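Local coordinates for trans-2-enoyl-CoA reductase [NADH] (Treponema denticola ATCC 35405, PDB 4GGO), which catalyses the NADH-dependent reduction of the carbon-carbon double bond of enoyl-CoA thioesters, turning crotonyl-CoA into butyryl-CoA for fatty acid synthesis, at residues G57-Y62 against S82-G87; A65-A70 against A76-V81; A102-A107 against S114-G119; D120-E125 against G207-R212. One frame throughout, in Å; residues are numbered along the deposited sequence.

Interaction 1 (G57-Y62 against S82-G87); sequences GCSNGY and SFEKAG
Ser-59 and Glu-84 meet through a short hydrogen bond, OG to OE2 at 2.6 Å, while Ser-82 packs against both. The hydroxyl of Ser-59 reaches the carboxylate from above its plane, 42° out of it. Ser-82, which has the largest area buried by this contact, sets its OG 3.6 Å from Ser-59 CB and gives a weak second bond, 3.2 Å, from OG to Glu-84 OE2; its firmer polar partner is Asn-100. Glu-84 can answer both serines because its chain is bent at the second torsion (chi2 -59°), which folds the carboxylate back over Ser-82, and Thr-94 holds the other oxygen, OE1. The sulfur of Cys-58 packs 3.9 Å from Ser-82 OG.

This is the classical dinucleotide-binding corner of a Rossmann fold: the turn Gly-57 to Tyr-62 and the pair Phe-83 and Glu-84 all bind NAD(+), and Glu-84 plays an important part in discriminating NADH from NADPH. The network thus ties the selectivity residue to the glycine-containing turn. Strand 77-82 runs into one segment, helix 61-74 starts from the other, and helix 95-110 closes over both through Asn-99 and Asn-100.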
loop_
_atom_site.group_PDB
_atom_site.type_symbol
_atom_site.label_atom_id
_atom_site.label_comp_id
_atom_site.label_asym_id
_atom_site.label_seq_id
_atom_site.Cartn_x
_atom_site.Cartn_y
_atom_site.Cartn_z
ATOM N N GLY A 57 -1.134 5.198 -7.216
ATOM C CA GLY A 57 -1.698 4.000 -6.621
ATOM C C GLY A 57 -2.586 4.415 -5.465
ATOM O O GLY A 57 -2.370 4.017 -4.323
ATOM N N CYS A 58 -3.599 5.216 -5.778
ATOM C CA CYS A 58 -4.381 5.922 -4.769
ATOM C C CYS A 58 -5.631 5.181 -4.311
ATOM O O CYS A 58 -6.346 5.662 -3.433
ATOM C CB CYS A 58 -4.814 7.272 -5.333
ATOM S SG CYS A 58 -5.870 7.108 -6.801
ATOM N N SER A 59 -5.899 4.021 -4.897
ATOM C CA SER A 59 -7.213 3.400 -4.750
ATOM C C SER A 59 -7.325 2.355 -3.641
ATOM O O SER A 59 -8.429 1.935 -3.292
ATOM C CB SER A 59 -7.664 2.797 -6.080
ATOM O OG SER A 59 -6.864 1.682 -6.429
ATOM N N ASN A 60 -6.193 1.931 -3.090
ATOM C CA ASN A 60 -6.210 0.920 -2.038
ATOM C C ASN A 60 -4.954 0.922 -1.177
ATOM O O ASN A 60 -3.939 1.518 -1.540
ATOM C CB ASN A 60 -6.416 -0.472 -2.637
ATOM C CG ASN A 60 -5.163 -1.013 -3.295
ATOM O OD1 ASN A 60 -4.760 -0.555 -4.364
ATOM N ND2 ASN A 60 -4.542 -2.000 -2.660
ATOM N N GLY A 61 -5.038 0.248 -0.034
ATOM C CA GLY A 61 -3.897 0.061 0.844
ATOM C C GLY A 61 -3.246 1.344 1.321
ATOM O O GLY A 61 -3.925 2.298 1.700
ATOM N N TYR A 62 -1.919 1.359 1.294
ATOM C CA TYR A 62 -1.143 2.492 1.781
ATOM C C TYR A 62 -1.337 3.736 0.920
ATOM O O TYR A 62 -1.254 4.860 1.413
ATOM C CB TYR A 62 0.340 2.119 1.860
ATOM C CG TYR A 62 0.664 1.162 2.989
ATOM C CD1 TYR A 62 0.153 1.367 4.266
ATOM C CD2 TYR A 62 1.471 0.050 2.777
ATOM C CE1 TYR A 62 0.446 0.499 5.303
ATOM C CE2 TYR A 62 1.766 -0.826 3.807
ATOM C CZ TYR A 62 1.250 -0.598 5.067
ATOM O OH TYR A 62 1.540 -1.465 6.096
ATOM N N SER A 82 -4.642 5.690 -10.422
ATOM C CA SER A 82 -4.750 4.245 -10.260
ATOM C C SER A 82 -5.333 3.618 -11.522
ATOM O O SER A 82 -5.950 4.303 -12.332
ATOM C CB SER A 82 -5.614 3.893 -9.048
ATOM O OG SER A 82 -6.957 4.302 -9.241
ATOM N N PHE A 83 -5.134 2.314 -11.682
ATOM C CA PHE A 83 -5.623 1.605 -12.859
ATOM C C PHE A 83 -6.775 0.677 -12.481
ATOM O O PHE A 83 -6.557 -0.441 -12.017
ATOM C CB PHE A 83 -4.490 0.806 -13.505
ATOM C CG PHE A 83 -4.723 0.477 -14.955
ATOM C CD1 PHE A 83 -5.843 0.952 -15.621
ATOM C CD2 PHE A 83 -3.819 -0.309 -15.651
ATOM C CE1 PHE A 83 -6.054 0.650 -16.956
ATOM C CE2 PHE A 83 -4.026 -0.615 -16.986
ATOM C CZ PHE A 83 -5.146 -0.134 -17.638
ATOM N N GLU A 84 -8.000 1.145 -12.688
ATOM C CA GLU A 84 -9.181 0.393 -12.284
ATOM C C GLU A 84 -9.985 -0.113 -13.472
ATOM O O GLU A 84 -9.747 0.275 -14.615
ATOM C CB GLU A 84 -10.085 1.263 -11.408
ATOM C CG GLU A 84 -9.371 1.931 -10.253
ATOM C CD GLU A 84 -8.729 0.933 -9.320
ATOM O OE1 GLU A 84 -9.328 -0.139 -9.091
ATOM O OE2 GLU A 84 -7.620 1.217 -8.821
ATOM N N LYS A 85 -10.939 -0.991 -13.184
ATOM C CA LYS A 85 -11.951 -1.381 -14.153
ATOM C C LYS A 85 -13.287 -0.828 -13.676
ATOM O O LYS A 85 -13.723 -1.126 -12.564
ATOM C CB LYS A 85 -12.012 -2.905 -14.294
ATOM C CG LYS A 85 -10.835 -3.499 -15.056
ATOM C CD LYS A 85 -10.929 -5.015 -15.171
ATOM C CE LYS A 85 -10.383 -5.708 -13.932
ATOM N NZ LYS A 85 -10.413 -7.191 -14.064
ATOM N N ALA A 86 -13.921 -0.007 -14.509
ATOM C CA ALA A 86 -15.177 0.643 -14.143
ATOM C C ALA A 86 -16.279 -0.374 -13.861
ATOM O O ALA A 86 -16.274 -1.480 -14.402
ATOM C CB ALA A 86 -15.611 1.620 -15.228
ATOM N N GLY A 87 -17.222 0.013 -13.009
ATOM C CA GLY A 87 -18.253 -0.890 -12.537
ATOM C C GLY A 87 -19.182 -1.456 -13.593
ATOM O O GLY A 87 -19.194 -2.665 -13.809
#

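Interaction 2 (A65-A70 against A76-V81); sequences ASRITA and AATIGV
Arg-67 and Thr-78 form the main polar link, with NE donating to OG1 over 2.9 Å at an N-H...O angle of 157°. A backbone bond, Ala-76 N to Ala-70 O at 3.0 Å, joins the start of the strand segment to the C-terminal end of the helical one. Both lie within the beta-alpha-beta unit of the Rossmann fold made by strand 52-56, helix 61-74 and strand 77-82, where the segments 65-70 and 77-81 run nearly antiparallel (163°), their axes approaching to 8.8 Å.

The arginine chain is extended from CG to NE and leaves the helix with CG opposite the backbone nitrogen (chi1 -158°), which carries the guanidinium across the strand. Thr-78 OG1 lies at its edge, slightly tilted from the plane, whereas the backbone of Ile-79 and Gly-80 passes over one face. Because Gly-80 has no side chain, the flat group can settle directly on the strand there. Its NH groups turn on toward strand 114-118 and helix 95-110, so the guanidinium has partners beyond this unit.

Apolar contact takes over toward the end of the helix, backed by Val-53 of the first strand. There Ala-70 CB lies 4.3 Å both from Thr-78 CG2 and from Ala-76 CB.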
loop_
_atom_site.group_PDB
_atom_site.type_symbol
_atom_site.label_atom_id
_atom_site.label_comp_id
_atom_site.label_asym_id
_atom_site.label_seq_id
_atom_site.Cartn_x
_atom_site.Cartn_y
_atom_site.Cartn_z
ATOM N N ALA A 65 -4.702 5.297 1.956
ATOM C CA ALA A 65 -4.534 5.891 3.277
ATOM C C ALA A 65 -3.707 7.172 3.203
ATOM O O ALA A 65 -3.916 8.102 3.982
ATOM C CB ALA A 65 -3.895 4.893 4.233
ATOM N N SER A 66 -2.775 7.213 2.256
ATOM C CA SER A 66 -1.926 8.382 2.058
ATOM C C SER A 66 -2.723 9.563 1.515
ATOM O O SER A 66 -2.498 10.708 1.905
ATOM C CB SER A 66 -0.770 8.051 1.114
ATOM O OG SER A 66 -0.005 6.965 1.608
ATOM N N ARG A 67 -3.653 9.277 0.609
ATOM C CA ARG A 67 -4.486 10.322 0.032
ATOM C C ARG A 67 -5.481 10.829 1.069
ATOM O O ARG A 67 -5.692 12.034 1.206
ATOM C CB ARG A 67 -5.219 9.810 -1.210
ATOM C CG ARG A 67 -5.661 10.917 -2.155
ATOM C CD ARG A 67 -6.482 10.381 -3.318
ATOM N NE ARG A 67 -6.881 11.452 -4.226
ATOM C CZ ARG A 67 -7.677 11.289 -5.279
ATOM N NH1 ARG A 67 -8.171 10.092 -5.564
ATOM N NH2 ARG A 67 -7.981 12.327 -6.045
ATOM N N ILE A 68 -6.079 9.899 1.808
ATOM C CA ILE A 68 -7.038 10.236 2.855
ATOM C C ILE A 68 -6.398 11.067 3.971
ATOM O O ILE A 68 -6.982 12.048 4.436
ATOM C CB ILE A 68 -7.687 8.966 3.447
ATOM C CG1 ILE A 68 -8.602 8.309 2.412
ATOM C CG2 ILE A 68 -8.469 9.291 4.712
ATOM C CD1 ILE A 68 -9.262 7.039 2.899
ATOM N N THR A 69 -5.198 10.677 4.392
ATOM C CA THR A 69 -4.487 11.409 5.436
ATOM C C THR A 69 -4.148 12.829 4.983
ATOM O O THR A 69 -4.317 13.789 5.735
ATOM C CB THR A 69 -3.193 10.685 5.867
ATOM O OG1 THR A 69 -3.511 9.370 6.342
ATOM C CG2 THR A 69 -2.490 11.459 6.976
ATOM N N ALA A 70 -3.674 12.957 3.748
ATOM C CA ALA A 70 -3.323 14.262 3.198
ATOM C C ALA A 70 -4.552 15.153 3.057
ATOM O O ALA A 70 -4.526 16.323 3.434
ATOM C CB ALA A 70 -2.624 14.107 1.855
ATOM N N ALA A 76 -5.248 18.978 2.266
ATOM C CA ALA A 76 -4.469 19.129 1.041
ATOM C C ALA A 76 -5.275 18.835 -0.217
ATOM O O ALA A 76 -6.229 18.057 -0.195
ATOM C CB ALA A 76 -3.230 18.246 1.088
ATOM N N ALA A 77 -4.882 19.471 -1.314
ATOM C CA ALA A 77 -5.419 19.141 -2.624
ATOM C C ALA A 77 -4.680 17.911 -3.131
ATOM O O ALA A 77 -3.454 17.838 -3.043
ATOM C CB ALA A 77 -5.236 20.306 -3.579
ATOM N N THR A 78 -5.419 16.934 -3.647
ATOM C CA THR A 78 -4.797 15.693 -4.089
ATOM C C THR A 78 -5.165 15.306 -5.516
ATOM O O THR A 78 -6.318 15.419 -5.931
ATOM C CB THR A 78 -5.150 14.502 -3.166
ATOM O OG1 THR A 78 -6.534 14.158 -3.322
ATOM C CG2 THR A 78 -4.866 14.836 -1.709
ATOM N N ILE A 79 -4.163 14.856 -6.260
ATOM C CA ILE A 79 -4.391 14.173 -7.520
ATOM C C ILE A 79 -4.004 12.714 -7.325
ATOM O O ILE A 79 -2.878 12.411 -6.928
ATOM C CB ILE A 79 -3.557 14.775 -8.661
ATOM C CG1 ILE A 79 -4.006 16.209 -8.950
ATOM C CG2 ILE A 79 -3.680 13.921 -9.915
ATOM C CD1 ILE A 79 -3.161 16.914 -9.982
ATOM N N GLY A 80 -4.945 11.815 -7.583
ATOM C CA GLY A 80 -4.696 10.396 -7.427
ATOM C C GLY A 80 -4.679 9.672 -8.757
ATOM O O GLY A 80 -5.460 9.985 -9.655
ATOM N N VAL A 81 -3.779 8.704 -8.883
ATOM C CA VAL A 81 -3.683 7.894 -10.088
ATOM C C VAL A 81 -3.758 6.412 -9.740
ATOM O O VAL A 81 -3.036 5.936 -8.864
ATOM C CB VAL A 81 -2.366 8.161 -10.843
ATOM C CG1 VAL A 81 -2.241 7.224 -12.033
ATOM C CG2 VAL A 81 -2.293 9.611 -11.290
#

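Interaction 3 (A102-A107 against S114-G119); sequences AFDEAA and SVTIDG
Asp-104 holds two strand hydroxyls with one carboxylate, an oxygen for each. Ser-114 OG donates to OD1 of Asp-104 over 2.7 Å, arriving nearly in line with the C-O bond; Thr-116 OG1 donates to OD2 over 2.8 Å, at the syn lone pair of OD2. This fork spans part of the beta-alpha-beta crossover of strand 77-82, helix 95-110 and strand 114-118, in which the helix packs nearly antiparallel to the last strand, the outermost of the parallel sheet at this end. The two hydroxyls come from alternate strand residues that face the helix, so one acid can serve both.

A water reinforces the grip. It donates to Asp-104 OD2 and accepts from the backbone nitrogen of Thr-116, joining the carboxylate to the strand's main chain as well as to its side chain. Nearer the loop, the methyl of Ala-107 closes on Ser-114 CB at 3.6 Å.

Orientation of the acid comes from its first torsion: CG lies opposite the carbonyl carbon (chi1 -72°), and the carboxylate consequently turns from the flank of the helix to the strand. In the second shell, Arg-67 from helix 61-74 bonds through NH1 to Thr-116 OG1, and its weak, long ion pair with Asp-104 OD1 would probably favour the charged acid. Phe-103, whose ring meets Phe-72 edge-to-face, presents its own rim to the strand: CE1 lies 3.2 Å from Ser-114 OG, close to the plane of the ring.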
loop_
_atom_site.group_PDB
_atom_site.type_symbol
_atom_site.label_atom_id
_atom_site.label_comp_id
_atom_site.label_asym_id
_atom_site.label_seq_id
_atom_site.Cartn_x
_atom_site.Cartn_y
_atom_site.Cartn_z
ATOM N N ALA A 102 -15.912 6.842 -3.716
ATOM C CA ALA A 102 -16.204 7.218 -2.339
ATOM C C ALA A 102 -15.332 8.385 -1.893
ATOM O O ALA A 102 -15.815 9.322 -1.260
ATOM C CB ALA A 102 -16.015 6.027 -1.415
ATOM N N PHE A 103 -14.049 8.327 -2.236
ATOM C CA PHE A 103 -13.113 9.382 -1.863
ATOM C C PHE A 103 -13.501 10.724 -2.472
ATOM O O PHE A 103 -13.648 11.717 -1.759
ATOM C CB PHE A 103 -11.683 9.022 -2.277
ATOM C CG PHE A 103 -10.662 10.052 -1.878
ATOM C CD1 PHE A 103 -10.354 11.111 -2.721
ATOM C CD2 PHE A 103 -10.018 9.968 -0.655
ATOM C CE1 PHE A 103 -9.425 12.063 -2.350
ATOM C CE2 PHE A 103 -9.084 10.916 -0.281
ATOM C CZ PHE A 103 -8.789 11.966 -1.127
ATOM N N ASP A 104 -13.650 10.749 -3.793
ATOM C CA ASP A 104 -13.963 11.982 -4.511
ATOM C C ASP A 104 -15.286 12.588 -4.052
ATOM O O ASP A 104 -15.423 13.807 -3.968
ATOM C CB ASP A 104 -13.983 11.737 -6.022
ATOM C CG ASP A 104 -12.596 11.513 -6.592
ATOM O OD1 ASP A 104 -11.617 12.002 -5.991
ATOM O OD2 ASP A 104 -12.484 10.850 -7.645
ATOM N N GLU A 105 -16.252 11.727 -3.752
ATOM C CA GLU A 105 -17.544 12.174 -3.248
ATOM C C GLU A 105 -17.389 12.824 -1.876
ATOM O O GLU A 105 -18.000 13.856 -1.594
ATOM C CB GLU A 105 -18.522 11.001 -3.180
ATOM C CG GLU A 105 -19.920 11.371 -2.720
ATOM C CD GLU A 105 -20.953 10.335 -3.122
ATOM O OE1 GLU A 105 -20.829 9.771 -4.230
ATOM O OE2 GLU A 105 -21.887 10.082 -2.332
ATOM N N ALA A 106 -16.562 12.219 -1.030
ATOM C CA ALA A 106 -16.300 12.757 0.299
ATOM C C ALA A 106 -15.505 14.055 0.214
ATOM O O ALA A 106 -15.778 15.008 0.943
ATOM C CB ALA A 106 -15.562 11.735 1.151
ATOM N N ALA A 107 -14.521 14.083 -0.680
ATOM C CA ALA A 107 -13.675 15.259 -0.860
ATOM C C ALA A 107 -14.480 16.447 -1.375
ATOM O O ALA A 107 -14.238 17.589 -0.984
ATOM C CB ALA A 107 -12.529 14.944 -1.807
ATOM N N SER A 114 -10.071 17.586 -5.583
ATOM C CA SER A 114 -9.677 16.195 -5.754
ATOM C C SER A 114 -9.951 15.710 -7.170
ATOM O O SER A 114 -11.096 15.696 -7.624
ATOM C CB SER A 114 -10.403 15.304 -4.746
ATOM O OG SER A 114 -10.030 13.948 -4.910
ATOM N N VAL A 115 -8.889 15.317 -7.866
ATOM C CA VAL A 115 -9.011 14.770 -9.210
ATOM C C VAL A 115 -8.353 13.398 -9.284
ATOM O O VAL A 115 -7.207 13.225 -8.872
ATOM C CB VAL A 115 -8.385 15.705 -10.262
ATOM C CG1 VAL A 115 -8.249 14.993 -11.601
ATOM C CG2 VAL A 115 -9.219 16.970 -10.405
ATOM N N THR A 116 -9.092 12.422 -9.803
ATOM C CA THR A 116 -8.570 11.072 -9.959
ATOM C C THR A 116 -8.375 10.736 -11.432
ATOM O O THR A 116 -9.310 10.825 -12.227
ATOM C CB THR A 116 -9.509 10.030 -9.325
ATOM O OG1 THR A 116 -9.718 10.349 -7.944
ATOM C CG2 THR A 116 -8.911 8.635 -9.436
ATOM N N ILE A 117 -7.152 10.361 -11.790
ATOM C CA ILE A 117 -6.853 9.939 -13.151
ATOM C C ILE A 117 -6.749 8.420 -13.227
ATOM O O ILE A 117 -5.870 7.815 -12.613
ATOM C CB ILE A 117 -5.556 10.581 -13.674
ATOM C CG1 ILE A 117 -5.712 12.101 -13.739
ATOM C CG2 ILE A 117 -5.201 10.025 -15.046
ATOM C CD1 ILE A 117 -4.514 12.816 -14.315
ATOM N N ASP A 118 -7.661 7.811 -13.978
ATOM C CA ASP A 118 -7.724 6.360 -14.087
ATOM C C ASP A 118 -6.977 5.880 -15.328
ATOM O O ASP A 118 -7.311 6.258 -16.450
ATOM C CB ASP A 118 -9.182 5.897 -14.131
ATOM C CG ASP A 118 -9.345 4.434 -13.756
ATOM O OD1 ASP A 118 -8.431 3.632 -14.039
ATOM O OD2 ASP A 118 -10.395 4.086 -13.175
ATOM N N GLY A 119 -5.965 5.044 -15.118
ATOM C CA GLY A 119 -5.174 4.515 -16.214
ATOM C C GLY A 119 -3.848 3.941 -15.756
ATOM O O GLY A 119 -3.526 3.962 -14.566
HETATM O O HOH W 1 -12.239 12.597 -10.067
#

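Interaction 4 (D120-E125 against G207-R212); sequences DAFSDE and GEDWER
Arg-212 grips Asp-124 side-on in a two-pronged salt bridge. NE reaches OD1 of the aspartate at 3.0 Å, and NH2 reaches OD2 at the same 3.0 Å, each through a syn lone pair. Carboxylate and guanidinium are nearly coplanar, and the bond from NE is the straighter of the two. The arginine chain, extended from CG to NE, reaches across to the start of helix 124-136, where a turn at its end (chi4 100°) faces NE and NH2 to the carboxylate; NH2 also pairs with Asp-157. Gln-216 adds a further hydrogen bond to Asp-124 OD1.

Asp-209 meets Phe-122 quite differently. Its CG lies opposite the backbone nitrogen (chi1 -177°), sending the carboxylate to the ring edge. The two planes stand 81° apart, and OD2 lies 3.2 Å from Phe-122 CD1, where the slightly positive aromatic hydrogens would suit an anion. Lys-127 makes a salt bridge to OD1, which would help to balance its charge, and Tyr-146 hydrogen-bonds to OD2. A water donates to both Asp-209 OD1 and Phe-122 O.

In the first segment Asp-120 OD1 accepts a hydrogen bond from the backbone N of Phe-122, an Asx turn, and Ser-123 caps the following helix. The turn that holds the NAD(+)-binding Asp-120 and Ala-121 leads from strand 114-118 into helix 124-136, while helix 208-219 lies against it with helix 248-266 packed beyond.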
loop_
_atom_site.group_PDB
_atom_site.type_symbol
_atom_site.label_atom_id
_atom_site.label_comp_id
_atom_site.label_asym_id
_atom_site.label_seq_id
_atom_site.Cartn_x
_atom_site.Cartn_y
_atom_site.Cartn_z
ATOM N N ASP A 120 -3.075 3.427 -16.707
ATOM C CA ASP A 120 -1.781 2.822 -16.408
ATOM C C ASP A 120 -0.747 3.880 -16.033
ATOM O O ASP A 120 -0.259 4.615 -16.891
ATOM C CB ASP A 120 -1.294 2.001 -17.605
ATOM C CG ASP A 120 0.036 1.318 -17.344
ATOM O OD1 ASP A 120 0.383 1.109 -16.161
ATOM O OD2 ASP A 120 0.730 0.981 -18.327
ATOM N N ALA A 121 -0.406 3.940 -14.750
ATOM C CA ALA A 121 0.537 4.936 -14.243
ATOM C C ALA A 121 1.952 4.732 -14.780
ATOM O O ALA A 121 2.806 5.608 -14.648
ATOM C CB ALA A 121 0.542 4.930 -12.719
ATOM N N PHE A 122 2.194 3.571 -15.378
ATOM C CA PHE A 122 3.485 3.271 -15.984
ATOM C C PHE A 122 3.593 3.911 -17.365
ATOM O O PHE A 122 4.671 3.950 -17.957
ATOM C CB PHE A 122 3.678 1.758 -16.098
ATOM C CG PHE A 122 3.835 1.064 -14.772
ATOM C CD1 PHE A 122 4.565 1.648 -13.753
ATOM C CD2 PHE A 122 3.251 -0.171 -14.547
ATOM C CE1 PHE A 122 4.715 1.015 -12.535
ATOM C CE2 PHE A 122 3.396 -0.811 -13.329
ATOM C CZ PHE A 122 4.129 -0.216 -12.321
ATOM N N SER A 123 2.470 4.415 -17.868
ATOM C CA SER A 123 2.415 4.979 -19.215
ATOM C C SER A 123 2.706 6.474 -19.225
ATOM O O SER A 123 2.422 7.179 -18.257
ATOM C CB SER A 123 1.053 4.714 -19.854
ATOM O OG SER A 123 0.042 5.516 -19.277
ATOM N N ASP A 124 3.285 6.952 -20.323
ATOM C CA ASP A 124 3.570 8.375 -20.479
ATOM C C ASP A 124 2.292 9.178 -20.709
ATOM O O ASP A 124 2.259 10.385 -20.464
ATOM C CB ASP A 124 4.553 8.613 -21.628
ATOM C CG ASP A 124 5.971 8.199 -21.280
ATOM O OD1 ASP A 124 6.335 8.255 -20.085
ATOM O OD2 ASP A 124 6.724 7.823 -22.202
ATOM N N GLU A 125 1.245 8.507 -21.182
ATOM C CA GLU A 125 -0.039 9.159 -21.418
ATOM C C GLU A 125 -0.646 9.630 -20.104
ATOM O O GLU A 125 -1.114 10.763 -19.994
ATOM C CB GLU A 125 -1.014 8.213 -22.123
ATOM C CG GLU A 125 -0.427 7.462 -23.306
ATOM C CD GLU A 125 0.129 6.107 -22.916
ATOM O OE1 GLU A 125 1.366 5.982 -22.794
ATOM O OE2 GLU A 125 -0.673 5.166 -22.734
ATOM N N GLY A 207 12.648 1.017 -8.913
ATOM C CA GLY A 207 12.359 2.440 -8.869
ATOM C C GLY A 207 12.431 3.168 -10.200
ATOM O O GLY A 207 12.569 4.391 -10.230
ATOM N N GLU A 208 12.330 2.431 -11.301
ATOM C CA GLU A 208 12.407 3.045 -12.628
ATOM C C GLU A 208 11.258 4.015 -12.900
ATOM O O GLU A 208 11.487 5.164 -13.281
ATOM C CB GLU A 208 12.475 1.984 -13.729
ATOM C CG GLU A 208 13.820 1.282 -13.834
ATOM C CD GLU A 208 13.975 0.505 -15.129
ATOM O OE1 GLU A 208 12.971 0.348 -15.858
ATOM O OE2 GLU A 208 15.104 0.058 -15.422
ATOM N N ASP A 209 10.028 3.553 -12.704
ATOM C CA ASP A 209 8.858 4.382 -12.974
ATOM C C ASP A 209 8.781 5.569 -12.023
ATOM O O ASP A 209 8.371 6.663 -12.410
ATOM C CB ASP A 209 7.574 3.559 -12.876
ATOM C CG ASP A 209 6.341 4.368 -13.226
ATOM O OD1 ASP A 209 6.308 4.956 -14.328
ATOM O OD2 ASP A 209 5.410 4.423 -12.395
ATOM N N TRP A 210 9.173 5.338 -10.774
ATOM C CA TRP A 210 9.204 6.382 -9.759
ATOM C C TRP A 210 10.092 7.531 -10.219
ATOM O O TRP A 210 9.680 8.691 -10.213
ATOM C CB TRP A 210 9.732 5.805 -8.444
ATOM C CG TRP A 210 9.816 6.785 -7.316
ATOM C CD1 TRP A 210 9.117 7.949 -7.179
ATOM C CD2 TRP A 210 10.654 6.681 -6.159
ATOM N NE1 TRP A 210 9.469 8.576 -6.008
ATOM C CE2 TRP A 210 10.412 7.819 -5.364
ATOM C CE3 TRP A 210 11.588 5.738 -5.722
ATOM C CZ2 TRP A 210 11.066 8.036 -4.154
ATOM C CZ3 TRP A 210 12.238 5.956 -4.518
ATOM C CH2 TRP A 210 11.973 7.096 -3.750
ATOM N N GLU A 211 11.311 7.193 -10.626
ATOM C CA GLU A 211 12.270 8.183 -11.095
ATOM C C GLU A 211 11.770 8.857 -12.369
ATOM O O GLU A 211 12.008 10.044 -12.589
ATOM C CB GLU A 211 13.632 7.528 -11.335
ATOM C CG GLU A 211 14.767 8.512 -11.569
ATOM C CD GLU A 211 16.118 7.831 -11.657
ATOM O OE1 GLU A 211 16.166 6.652 -12.066
ATOM O OE2 GLU A 211 17.133 8.472 -11.310
ATOM N N ARG A 212 11.067 8.095 -13.201
ATOM C CA ARG A 212 10.508 8.632 -14.435
ATOM C C ARG A 212 9.428 9.663 -14.124
ATOM O O ARG A 212 9.351 10.705 -14.773
ATOM C CB ARG A 212 9.940 7.508 -15.305
ATOM C CG ARG A 212 9.673 7.916 -16.748
ATOM C CD ARG A 212 9.070 6.768 -17.544
ATOM N NE ARG A 212 8.882 7.108 -18.952
ATOM C CZ ARG A 212 9.707 6.742 -19.928
ATOM N NH1 ARG A 212 10.783 6.016 -19.654
ATOM N NH2 ARG A 212 9.454 7.096 -21.181
HETATM O O HOH W 2 7.206 3.299 -16.499
#

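How the interactions relate
All four contacts belong to a Rossmann sheet and its surroundings. Interaction 2 is nested inside the loop closed by interaction 1; interactions 3 and 4 follow in series. The centres of the first three lie about 9 to 13 Å apart. Helix 61-74 serves interactions 1 and 2, and the neighbouring strands 77-82 and 114-118 join interaction 2 to interaction 3. Interaction 4 begins where strand 114-118 ends, its centre about 20 Å from that of interaction 3, and brings in a helix from much later in the chain. Interactions 1 and 4 hold NAD(+)-binding residues, whereas 2 and 3 fix the helices on the strands that carry those loops.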